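Local coordinates for protein xylulose kinase (PDB 3I8B) that probably phosphorylates D-xylulose to D-xylulose 5-phosphate at the expense of ATP, as an FGGY-family sugar kinase of Bifidobacterium adolescentis, at residues A[76-88]-A[179-192]. Numbering follows the deposited sequence.
Sequences GMVILDNQGNVIR and GPVAEGEDAHLEAL. With MG (magnesium ion), chain B.
G84 passes close to P180, their CA atoms 4.3 Å apart, where the type I turn D81–G84 meets the loop 179-192. One backbone bond joins the two: V181 N donates to Q83 O at 2.7 Å, nearly straight (165°), and P180 CA adds a CA-H...O contact to the same oxygen. D81 makes an Asx turn, its OD1 taking Q83 N and N85 N from opposite carboxylate faces. G84, at positive phi (78°), packs against G179 and P180. The turn tips a hairpin at the rim of the FGGY N-terminal domain, closed by D81 N to N85 O and I87 N to I79 O; strand 78-80 also pairs antiparallel with 163-165. With CG beside the backbone N (chi1 -73°) and the chain straight beyond, Q83 reaches over V181 O to bring its amide beside the E183 backbone; an alanine here would probably leave that side of the loop uncovered. N85 ND2 lies against P180 CB. Further in, A187 CB sits 3.5 Å from N82 O, and L80 CD1 meets L189 CD2 at 3.6 Å, the side chains running in opposite directions. L189 opens 3-10 segment 189-191; E190 O within it (2.3 Å) and L192 O just after (2.5 Å) bind magnesium, with T241 and a water.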
ATOM      1  N   GLY A  76      -7.648  -4.764   4.084  1.00 10.18           N
ATOM      2  CA  GLY A  76      -8.253  -5.826   4.866  1.00  7.51           C
ATOM      3  C   GLY A  76      -9.658  -5.495   5.343  1.00  9.97           C
ATOM      4  O   GLY A  76      -9.887  -4.479   6.027  1.00  8.84           O
HETATM    5  N   MSE A  77     -10.607  -6.367   5.018  1.00  9.02           N
HETATM    6  CA  MSE A  77     -12.006  -6.142   5.377  1.00  8.94           C
HETATM    7  C   MSE A  77     -12.335  -6.659   6.780  1.00  9.45           C
HETATM    8  O   MSE A  77     -12.342  -7.871   7.005  1.00 11.32           O
HETATM    9  CB  MSE A  77     -12.944  -6.825   4.365  1.00  9.65           C
HETATM   10  CG  MSE A  77     -14.419  -6.738   4.745  1.00  9.82           C
HETATM   11 SE   MSE A  77     -15.559  -8.212   4.046  1.00 21.46          SE
HETATM   12  CE  MSE A  77     -14.866  -9.695   5.162  1.00  9.46           C
ATOM     13  N   VAL A  78     -12.618  -5.741   7.704  1.00  7.03           N
ATOM     14  CA  VAL A  78     -13.143  -6.096   9.023  1.00  9.28           C
ATOM     15  C   VAL A  78     -14.627  -5.718   9.126  1.00  9.34           C
ATOM     16  O   VAL A  78     -14.991  -4.531   9.112  1.00  6.04           O
ATOM     17  CB  VAL A  78     -12.380  -5.396  10.178  1.00  8.22           C
ATOM     18  CG1 VAL A  78     -12.941  -5.827  11.548  1.00  6.23           C
ATOM     19  CG2 VAL A  78     -10.882  -5.693  10.103  1.00 10.27           C
ATOM     20  N   ILE A  79     -15.488  -6.718   9.240  1.00  6.68           N
ATOM     21  CA  ILE A  79     -16.908  -6.425   9.400  1.00  6.35           C
ATOM     22  C   ILE A  79     -17.421  -6.752  10.797  1.00 10.12           C
ATOM     23  O   ILE A  79     -17.152  -7.829  11.346  1.00  9.67           O
ATOM     24  CB  ILE A  79     -17.795  -7.067   8.297  1.00  7.84           C
ATOM     25  CG1 ILE A  79     -17.481  -8.559   8.138  1.00 10.33           C
ATOM     26  CG2 ILE A  79     -17.604  -6.347   6.979  1.00  8.36           C
ATOM     27  CD1 ILE A  79     -18.479  -9.300   7.189  1.00  7.13           C
ATOM     28  N   LEU A  80     -18.166  -5.793  11.357  1.00  8.36           N
ATOM     29  CA  LEU A  80     -18.674  -5.844  12.720  1.00  7.88           C
ATOM     30  C   LEU A  80     -20.188  -5.864  12.725  1.00 11.24           C
ATOM     31  O   LEU A  80     -20.830  -5.202  11.884  1.00  9.87           O
ATOM     32  CB  LEU A  80     -18.214  -4.604  13.490  1.00  8.86           C
ATOM     33  CG  LEU A  80     -16.720  -4.316  13.480  1.00  7.29           C
ATOM     34  CD1 LEU A  80     -16.424  -3.015  14.218  1.00  6.61           C
ATOM     35  CD2 LEU A  80     -16.009  -5.508  14.123  1.00  8.21           C
ATOM     36  N   ASP A  81     -20.763  -6.605  13.671  1.00 10.66           N
ATOM     37  CA  ASP A  81     -22.212  -6.613  13.842  1.00 10.96           C
ATOM     38  C   ASP A  81     -22.684  -5.482  14.773  1.00 13.25           C
ATOM     39  O   ASP A  81     -21.880  -4.660  15.209  1.00 11.54           O
ATOM     40  CB  ASP A  81     -22.714  -8.002  14.287  1.00 12.61           C
ATOM     41  CG  ASP A  81     -22.259  -8.398  15.698  1.00 15.21           C
ATOM     42  OD1 ASP A  81     -21.772  -7.547  16.477  1.00 15.90           O
ATOM     43  OD2 ASP A  81     -22.411  -9.591  16.039  1.00 22.46           O
ATOM     44  N   ASN A  82     -23.988  -5.442  15.056  1.00 15.86           N
ATOM     45  CA  ASN A  82     -24.596  -4.463  15.964  1.00 17.49           C
ATOM     46  C   ASN A  82     -23.919  -4.376  17.319  1.00 17.03           C
ATOM     47  O   ASN A  82     -24.011  -3.354  17.996  1.00 17.06           O
ATOM     48  CB  ASN A  82     -26.059  -4.827  16.241  1.00 18.53           C
ATOM     49  CG  ASN A  82     -26.975  -4.459  15.117  1.00 25.44           C
ATOM     50  OD1 ASN A  82     -28.111  -4.941  15.050  1.00 31.44           O
ATOM     51  ND2 ASN A  82     -26.502  -3.603  14.219  1.00 28.78           N
ATOM     52  N   GLN A  83     -23.284  -5.469  17.728  1.00 14.10           N
ATOM     53  CA  GLN A  83     -22.733  -5.578  19.068  1.00 15.24           C
ATOM     54  C   GLN A  83     -21.222  -5.380  19.095  1.00 15.38           C
ATOM     55  O   GLN A  83     -20.590  -5.595  20.124  1.00 14.62           O
ATOM     56  CB  GLN A  83     -23.082  -6.945  19.677  1.00 17.25           C
ATOM     57  CG  GLN A  83     -24.545  -7.086  20.080  1.00 19.98           C
ATOM     58  CD  GLN A  83     -24.848  -8.448  20.677  1.00 30.53           C
ATOM     59  OE1 GLN A  83     -24.036  -9.011  21.413  1.00 31.15           O
ATOM     60  NE2 GLN A  83     -26.017  -8.988  20.356  1.00 31.33           N
ATOM     61  N   GLY A  84     -20.650  -4.972  17.971  1.00 11.24           N
ATOM     62  CA  GLY A  84     -19.215  -4.785  17.867  1.00 11.05           C
ATOM     63  C   GLY A  84     -18.393  -6.063  17.696  1.00 12.40           C
ATOM     64  O   GLY A  84     -17.162  -6.013  17.726  1.00  9.47           O
ATOM     65  N   ASN A  85     -19.061  -7.205  17.522  1.00 12.37           N
ATOM     66  CA  ASN A  85     -18.373  -8.462  17.226  1.00 13.88           C
ATOM     67  C   ASN A  85     -17.897  -8.544  15.787  1.00 14.06           C
ATOM     68  O   ASN A  85     -18.610  -8.132  14.869  1.00 10.32           O
ATOM     69  CB  ASN A  85     -19.294  -9.668  17.464  1.00 16.90           C
ATOM     70  CG  ASN A  85     -19.654  -9.856  18.929  1.00 16.96           C
ATOM     71  OD1 ASN A  85     -20.819  -9.770  19.298  1.00 24.65           O
ATOM     72  ND2 ASN A  85     -18.662 -10.136  19.757  1.00 18.84           N
ATOM     73  N   VAL A  86     -16.708  -9.106  15.578  1.00 11.91           N
ATOM     74  CA  VAL A  86     -16.262  -9.403  14.224  1.00  9.90           C
ATOM     75  C   VAL A  86     -17.110 -10.547  13.687  1.00 10.41           C
ATOM     76  O   VAL A  86     -17.190 -11.601  14.302  1.00 12.13           O
ATOM     77  CB  VAL A  86     -14.758  -9.768  14.185  1.00 13.68           C
ATOM     78  CG1 VAL A  86     -14.365 -10.260  12.796  1.00  8.33           C
ATOM     79  CG2 VAL A  86     -13.910  -8.550  14.593  1.00  7.95           C
ATOM     80  N   ILE A  87     -17.746 -10.332  12.539  1.00 10.80           N
ATOM     81  CA  ILE A  87     -18.685 -11.302  11.963  1.00 12.58           C
ATOM     82  C   ILE A  87     -18.055 -12.607  11.409  1.00 12.80           C
ATOM     83  O   ILE A  87     -18.595 -13.696  11.606  1.00 12.76           O
ATOM     84  CB  ILE A  87     -19.575 -10.633  10.869  1.00 11.61           C
ATOM     85  CG1 ILE A  87     -20.519  -9.605  11.514  1.00 10.56           C
ATOM     86  CG2 ILE A  87     -20.373 -11.697  10.108  1.00 12.75           C
ATOM     87  CD1 ILE A  87     -21.161  -8.618  10.532  1.00  9.77           C
ATOM     88  N   ARG A  88     -16.931 -12.480  10.713  1.00 13.19           N
ATOM     89  CA  ARG A  88     -16.254 -13.599  10.056  1.00 13.56           C
ATOM     90  C   ARG A  88     -14.822 -13.129   9.861  1.00 14.68           C
ATOM     91  O   ARG A  88     -14.535 -11.955  10.047  1.00 11.30           O
ATOM     92  CB  ARG A  88     -16.838 -13.858   8.663  1.00 12.79           C
ATOM     93  CG  ARG A  88     -16.314 -12.792   7.717  1.00 16.34           C
ATOM     94  CD  ARG A  88     -16.280 -13.074   6.262  1.00 13.38           C
ATOM     95  NE  ARG A  88     -16.184 -14.465   5.856  1.00 13.24           N
ATOM     96  CZ  ARG A  88     -15.066 -15.102   5.535  1.00 13.58           C
ATOM     97  NH1 ARG A  88     -15.154 -16.360   5.128  1.00 12.06           N
ATOM     98  NH2 ARG A  88     -13.880 -14.508   5.630  1.00 12.93           N
ATOM     99  N   GLY A 179     -14.997  -2.255  21.783  1.00  8.86           N
ATOM    100  CA  GLY A 179     -15.051  -3.675  21.478  1.00 11.06           C
ATOM    101  C   GLY A 179     -16.430  -4.270  21.705  1.00 11.10           C
ATOM    102  O   GLY A 179     -17.381  -3.546  22.024  1.00 13.41           O
ATOM    103  N   PRO A 180     -16.550  -5.598  21.547  1.00 14.16           N
ATOM    104  CA  PRO A 180     -17.846  -6.287  21.639  1.00 14.79           C
ATOM    105  C   PRO A 180     -18.604  -5.965  22.912  1.00 14.25           C
ATOM    106  O   PRO A 180     -18.018  -5.923  23.994  1.00 16.10           O
ATOM    107  CB  PRO A 180     -17.452  -7.761  21.616  1.00 15.81           C
ATOM    108  CG  PRO A 180     -16.198  -7.789  20.823  1.00 11.74           C
ATOM    109  CD  PRO A 180     -15.465  -6.522  21.161  1.00 12.74           C
ATOM    110  N   VAL A 181     -19.900  -5.711  22.783  1.00 15.40           N
ATOM    111  CA  VAL A 181     -20.732  -5.467  23.954  1.00 17.75           C
ATOM    112  C   VAL A 181     -21.876  -6.466  23.998  1.00 17.96           C
ATOM    113  O   VAL A 181     -22.095  -7.206  23.041  1.00 19.34           O
ATOM    114  CB  VAL A 181     -21.286  -4.033  23.979  1.00 17.34           C
ATOM    115  CG1 VAL A 181     -20.136  -3.026  24.040  1.00 17.81           C
ATOM    116  CG2 VAL A 181     -22.163  -3.784  22.768  1.00 16.40           C
ATOM    117  N   ALA A 182     -22.596  -6.496  25.113  1.00 18.20           N
ATOM    118  CA  ALA A 182     -23.732  -7.395  25.249  1.00 26.85           C
ATOM    119  C   ALA A 182     -24.923  -6.844  24.484  1.00 26.65           C
ATOM    120  O   ALA A 182     -24.946  -5.669  24.109  1.00 22.79           O
ATOM    121  CB  ALA A 182     -24.088  -7.601  26.710  1.00 25.56           C
ATOM    122  N   GLU A 183     -25.908  -7.705  24.254  1.00 28.53           N
ATOM    123  CA  GLU A 183     -27.118  -7.320  23.542  1.00 30.73           C
ATOM    124  C   GLU A 183     -27.778  -6.129  24.213  1.00 32.24           C
ATOM    125  O   GLU A 183     -27.937  -6.102  25.434  1.00 26.93           O
ATOM    126  CB  GLU A 183     -28.098  -8.492  23.476  1.00 36.97           C
ATOM    127  CG  GLU A 183     -29.529  -8.097  23.140  1.00 44.20           C
ATOM    128  CD  GLU A 183     -30.459  -9.298  23.004  1.00 53.96           C
ATOM    129  OE1 GLU A 183     -30.488  -9.919  21.919  1.00 52.12           O
ATOM    130  OE2 GLU A 183     -31.171  -9.613  23.984  1.00 62.56           O
ATOM    131  N   GLY A 184     -28.142  -5.136  23.409  1.00 32.57           N
ATOM    132  CA  GLY A 184     -28.841  -3.971  23.912  1.00 30.63           C
ATOM    133  C   GLY A 184     -27.916  -2.968  24.568  1.00 33.77           C
ATOM    134  O   GLY A 184     -28.376  -2.025  25.202  1.00 31.85           O
ATOM    135  N   GLU A 185     -26.611  -3.185  24.438  1.00 27.34           N
ATOM    136  CA  GLU A 185     -25.638  -2.207  24.897  1.00 24.58           C
ATOM    137  C   GLU A 185     -25.177  -1.360  23.712  1.00 21.12           C
ATOM    138  O   GLU A 185     -25.321  -1.759  22.556  1.00 23.30           O
ATOM    139  CB  GLU A 185     -24.432  -2.894  25.566  1.00 25.62           C
ATOM    140  CG  GLU A 185     -24.777  -3.753  26.789  1.00 24.34           C
ATOM    141  CD  GLU A 185     -23.589  -3.987  27.732  1.00 31.84           C
ATOM    142  OE1 GLU A 185     -22.519  -4.469  27.281  1.00 26.73           O
ATOM    143  OE2 GLU A 185     -23.737  -3.697  28.942  1.00 34.79           O
ATOM    144  N   ASP A 186     -24.626  -0.189  23.998  1.00 20.08           N
ATOM    145  CA  ASP A 186     -24.083   0.665  22.950  1.00 22.29           C
ATOM    146  C   ASP A 186     -22.695   0.168  22.555  1.00 17.55           C
ATOM    147  O   ASP A 186     -21.787   0.123  23.390  1.00 17.29           O
ATOM    148  CB  ASP A 186     -24.022   2.124  23.427  1.00 18.52           C
ATOM    149  CG  ASP A 186     -23.624   3.091  22.318  1.00 22.30           C
ATOM    150  OD1 ASP A 186     -23.370   2.650  21.173  1.00 20.03           O
ATOM    151  OD2 ASP A 186     -23.564   4.301  22.592  1.00 25.29           O
ATOM    152  N   ALA A 187     -22.537  -0.217  21.289  1.00 15.68           N
ATOM    153  CA  ALA A 187     -21.246  -0.666  20.762  1.00 12.70           C
ATOM    154  C   ALA A 187     -20.297   0.503  20.414  1.00 15.04           C
ATOM    155  O   ALA A 187     -19.100   0.299  20.212  1.00 11.78           O
ATOM    156  CB  ALA A 187     -21.450  -1.566  19.530  1.00 11.67           C
ATOM    157  N   HIS A 188     -20.832   1.716  20.335  1.00 10.94           N
ATOM    158  CA  HIS A 188     -20.035   2.871  19.911  1.00 13.53           C
ATOM    159  C   HIS A 188     -19.304   2.638  18.582  1.00 13.17           C
ATOM    160  O   HIS A 188     -18.132   2.997  18.448  1.00 10.19           O
ATOM    161  CB  HIS A 188     -19.018   3.254  20.988  1.00 15.63           C
ATOM    162  CG  HIS A 188     -19.643   3.802  22.231  1.00 16.25           C
ATOM    163  ND1 HIS A 188     -19.808   3.053  23.376  1.00 18.62           N
ATOM    164  CD2 HIS A 188     -20.178   5.019  22.498  1.00 19.41           C
ATOM    165  CE1 HIS A 188     -20.397   3.789  24.302  1.00 21.24           C
ATOM    166  NE2 HIS A 188     -20.631   4.987  23.794  1.00 23.86           N
ATOM    167  N   LEU A 189     -19.980   2.035  17.605  1.00  9.02           N
ATOM    168  CA  LEU A 189     -19.372   1.850  16.288  1.00 10.36           C
ATOM    169  C   LEU A 189     -19.002   3.198  15.659  1.00 11.96           C
ATOM    170  O   LEU A 189     -18.024   3.299  14.914  1.00  7.89           O
ATOM    171  CB  LEU A 189     -20.290   1.051  15.354  1.00 11.27           C
ATOM    172  CG  LEU A 189     -20.515  -0.410  15.754  1.00 15.42           C
ATOM    173  CD1 LEU A 189     -21.605  -1.059  14.896  1.00 11.98           C
ATOM    174  CD2 LEU A 189     -19.193  -1.206  15.686  1.00  7.79           C
ATOM    175  N   GLU A 190     -19.771   4.236  15.984  1.00 12.15           N
ATOM    176  CA  GLU A 190     -19.476   5.572  15.468  1.00 15.14           C
ATOM    177  C   GLU A 190     -18.176   6.151  15.983  1.00 12.92           C
ATOM    178  O   GLU A 190     -17.745   7.169  15.487  1.00 12.22           O
ATOM    179  CB  GLU A 190     -20.614   6.560  15.739  1.00 19.50           C
ATOM    180  CG  GLU A 190     -21.857   6.296  14.897  1.00 20.20           C
ATOM    181  CD  GLU A 190     -21.746   6.807  13.453  1.00 30.81           C
ATOM    182  OE1 GLU A 190     -20.651   7.293  13.053  1.00 28.64           O
ATOM    183  OE2 GLU A 190     -22.771   6.718  12.724  1.00 25.15           O
ATOM    184  N   ALA A 191     -17.558   5.536  16.990  1.00 12.05           N
ATOM    185  CA  ALA A 191     -16.245   6.005  17.429  1.00 11.49           C
ATOM    186  C   ALA A 191     -15.157   5.634  16.415  1.00 13.41           C
ATOM    187  O   ALA A 191     -14.032   6.119  16.511  1.00 10.70           O
ATOM    188  CB  ALA A 191     -15.892   5.442  18.818  1.00 11.01           C
ATOM    189  N   LEU A 192     -15.483   4.761  15.455  1.00 10.06           N
ATOM    190  CA  LEU A 192     -14.517   4.386  14.422  1.00  8.48           C
ATOM    191  C   LEU A 192     -14.000   5.591  13.620  1.00  9.29           C
ATOM    192  O   LEU A 192     -14.763   6.450  13.208  1.00  9.56           O
ATOM    193  CB  LEU A 192     -15.123   3.350  13.464  1.00  9.95           C
ATOM    194  CG  LEU A 192     -15.231   1.906  13.958  1.00  7.65           C
ATOM    195  CD1 LEU A 192     -16.235   1.079  13.143  1.00  7.26           C
ATOM    196  CD2 LEU A 192     -13.854   1.247  13.933  1.00  7.85           C
TER
HETATM  197 MG    MG B 515     -16.800   7.947  13.572  1.00 27.74          MG
HETATM  198  O   HOH W   1     -25.690  -3.602  20.828  1.00 25.30           O
HETATM  199  O   HOH W   2     -17.798   6.393  12.174  1.00 14.45           O